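Histidine phosphotransfer protein (PDB 4G78) probably relays phosphoryl groups through a histidine between cytokinin sensor histidine kinases and response regulators. Local coordinates at residues 96-101 and 118-123. Numbering follows the deposited sequence.
Sequences NVCGTF and QQLQQE
Val97, whose side chain meets Gln119, Leu120 and Glu123 of the long helix 110-145, has a carbonyl oxygen gripped by two donors of one residue. Thr100 OG1 donates a hydrogen bond of 2.7 Å to Val97 O, in the carbonyl plane and on a lone pair at a C=O...O angle of 143°, and Thr100 N donates a second, at 3.0 Å to Val97 O. Together the two bonds hold Thr100, side chain and backbone, against the carbonyl of Val97, three residues earlier in the chain.

The contact itself is apolar. Val97 spreads its two methyls along one face of the opposing helix: CG1, anti to the backbone N (chi1 175°), presses on the backbone at Leu120, 3.6 Å from Leu120 N, and also touches CB of Gln119 and Leu120. Its other methyl, CG2, goes to the aliphatic part of Glu123, with Val97 CG2 to Glu123 CG at 3.9 Å. Beyond CG the Glu123 chain bends, and its carboxylate is engaged elsewhere, OE1 forming a salt bridge with Arg93.

Leu120 answers with a fork. Its CG also stands anti to the backbone N (chi1 -180°), which carries the two methyls toward segment 96-101, where they meet different partners: CD1 meets the sulfur of Cys98, Leu120 CD1 to Cys98 SG being 3.9 Å, and CD2 approaches the Phe101 ring obliquely, 4.0 Å from Phe101 CE2 and equally far from its CZ. The Leu120 and Phe101 side chains cross at about a right angle.

Both segments belong to the helical bundle of the histidine-containing phosphotransfer domain. Around these side chains, Leu58 and Met61 of helix 41-66 pack on Leu120, and Met61 also reaches Phe101; helix 72-89, which carries the predicted phosphohistidine site His80, supplies Ile75 and Ala79 against Phe101, and Gln82 and Lys83 against Cys98.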
loop_
_atom_site.group_PDB
_atom_site.type_symbol
_atom_site.label_atom_id
_atom_site.label_comp_id
_atom_site.label_asym_id
_atom_site.label_seq_id
_atom_site.Cartn_x
_atom_site.Cartn_y
_atom_site.Cartn_z
ATOM N N ASN A 96 -5.368 2.995 7.373
ATOM C CA ASN A 96 -5.721 3.607 8.622
ATOM C C ASN A 96 -5.373 5.077 8.605
ATOM O O ASN A 96 -6.141 5.906 9.127
ATOM C CB ASN A 96 -5.123 2.786 9.741
ATOM C CG ASN A 96 -5.800 1.386 9.847
ATOM O OD1 ASN A 96 -7.017 1.247 9.447
ATOM N ND2 ASN A 96 -5.127 0.426 10.344
ATOM N N VAL A 97 -4.312 5.502 7.953
ATOM C CA VAL A 97 -4.059 6.949 7.814
ATOM C C VAL A 97 -5.177 7.594 7.034
ATOM O O VAL A 97 -5.573 8.751 7.338
ATOM C CB VAL A 97 -2.695 7.272 7.139
ATOM C CG1 VAL A 97 -2.555 8.732 6.926
ATOM C CG2 VAL A 97 -1.481 6.730 7.888
ATOM N N CYS A 98 -5.680 6.962 6.009
ATOM C CA CYS A 98 -6.742 7.577 5.231
ATOM C C CYS A 98 -7.929 7.911 6.086
ATOM O O CYS A 98 -8.632 8.895 5.851
ATOM C CB CYS A 98 -7.165 6.652 4.092
ATOM S SG CYS A 98 -5.954 6.473 2.816
ATOM N N GLY A 99 -8.206 7.116 7.126
ATOM C CA GLY A 99 -9.352 7.363 7.957
ATOM C C GLY A 99 -9.176 8.569 8.853
ATOM O O GLY A 99 -10.167 9.105 9.378
ATOM N N THR A 100 -8.011 9.089 9.006
ATOM C CA THR A 100 -7.788 10.262 9.839
ATOM C C THR A 100 -8.168 11.579 9.204
ATOM O O THR A 100 -8.232 12.580 9.937
ATOM C CB THR A 100 -6.387 10.294 10.353
ATOM O OG1 THR A 100 -5.461 10.591 9.253
ATOM C CG2 THR A 100 -5.915 9.076 11.076
ATOM N N PHE A 101 -8.405 11.667 7.897
ATOM C CA PHE A 101 -8.636 12.930 7.250
ATOM C C PHE A 101 -10.013 13.452 7.556
ATOM O O PHE A 101 -10.172 14.700 7.640
ATOM C CB PHE A 101 -8.580 12.769 5.712
ATOM C CG PHE A 101 -7.172 12.733 5.170
ATOM C CD1 PHE A 101 -6.592 13.895 4.709
ATOM C CD2 PHE A 101 -6.466 11.533 5.153
ATOM C CE1 PHE A 101 -5.271 13.810 4.155
ATOM C CE2 PHE A 101 -5.229 11.465 4.572
ATOM C CZ PHE A 101 -4.661 12.575 4.065
ATOM N N GLN A 118 1.104 14.156 5.020
ATOM C CA GLN A 118 2.486 13.782 5.213
ATOM C C GLN A 118 2.589 12.315 5.732
ATOM O O GLN A 118 3.426 11.572 5.208
ATOM C CB GLN A 118 3.189 14.717 6.202
ATOM C CG GLN A 118 3.408 16.136 5.758
ATOM C CD GLN A 118 3.641 17.181 6.843
ATOM O OE1 GLN A 118 3.372 17.016 8.030
ATOM N NE2 GLN A 118 4.152 18.268 6.302
ATOM N N GLN A 119 1.730 11.959 6.622
ATOM C CA GLN A 119 1.739 10.578 7.112
ATOM C C GLN A 119 1.377 9.623 5.994
ATOM O O GLN A 119 1.936 8.523 5.917
ATOM C CB GLN A 119 0.797 10.441 8.264
ATOM C CG GLN A 119 1.276 11.054 9.533
ATOM C CD GLN A 119 2.666 10.417 9.869
ATOM O OE1 GLN A 119 2.768 9.182 10.052
ATOM N NE2 GLN A 119 3.709 11.291 9.837
ATOM N N LEU A 120 0.399 9.990 5.197
ATOM C CA LEU A 120 -0.050 9.131 4.105
ATOM C C LEU A 120 1.053 8.894 3.089
ATOM O O LEU A 120 1.317 7.762 2.640
ATOM C CB LEU A 120 -1.287 9.750 3.458
ATOM C CG LEU A 120 -1.884 8.973 2.302
ATOM C CD1 LEU A 120 -2.261 7.566 2.723
ATOM C CD2 LEU A 120 -3.087 9.700 1.734
ATOM N N GLN A 121 1.729 9.973 2.691
ATOM C CA GLN A 121 2.816 9.830 1.751
ATOM C C GLN A 121 3.929 8.943 2.312
ATOM O O GLN A 121 4.480 8.096 1.593
ATOM C CB GLN A 121 3.297 11.265 1.495
ATOM C CG GLN A 121 2.856 12.092 0.408
ATOM C CD GLN A 121 3.028 13.592 0.485
ATOM O OE1 GLN A 121 2.372 14.335 -0.232
ATOM N NE2 GLN A 121 3.902 14.056 1.379
ATOM N N GLN A 122 4.243 9.144 3.594
ATOM C CA GLN A 122 5.290 8.361 4.298
ATOM C C GLN A 122 4.912 6.857 4.279
ATOM O O GLN A 122 5.725 6.000 3.966
ATOM C CB GLN A 122 5.493 8.804 5.745
ATOM C CG GLN A 122 6.534 8.029 6.583
ATOM C CD GLN A 122 7.290 8.800 7.651
ATOM O OE1 GLN A 122 8.413 8.337 7.836
ATOM N NE2 GLN A 122 6.596 9.783 8.165
ATOM N N GLU A 123 3.713 6.601 4.702
ATOM C CA GLU A 123 3.235 5.234 4.800
ATOM C C GLU A 123 3.158 4.572 3.446
ATOM O O GLU A 123 3.491 3.374 3.305
ATOM C CB GLU A 123 1.923 5.176 5.542
ATOM C CG GLU A 123 2.088 5.448 7.025
ATOM C CD GLU A 123 2.853 4.405 7.774
ATOM O OE1 GLU A 123 2.839 3.239 7.363
ATOM O OE2 GLU A 123 3.543 4.748 8.767
#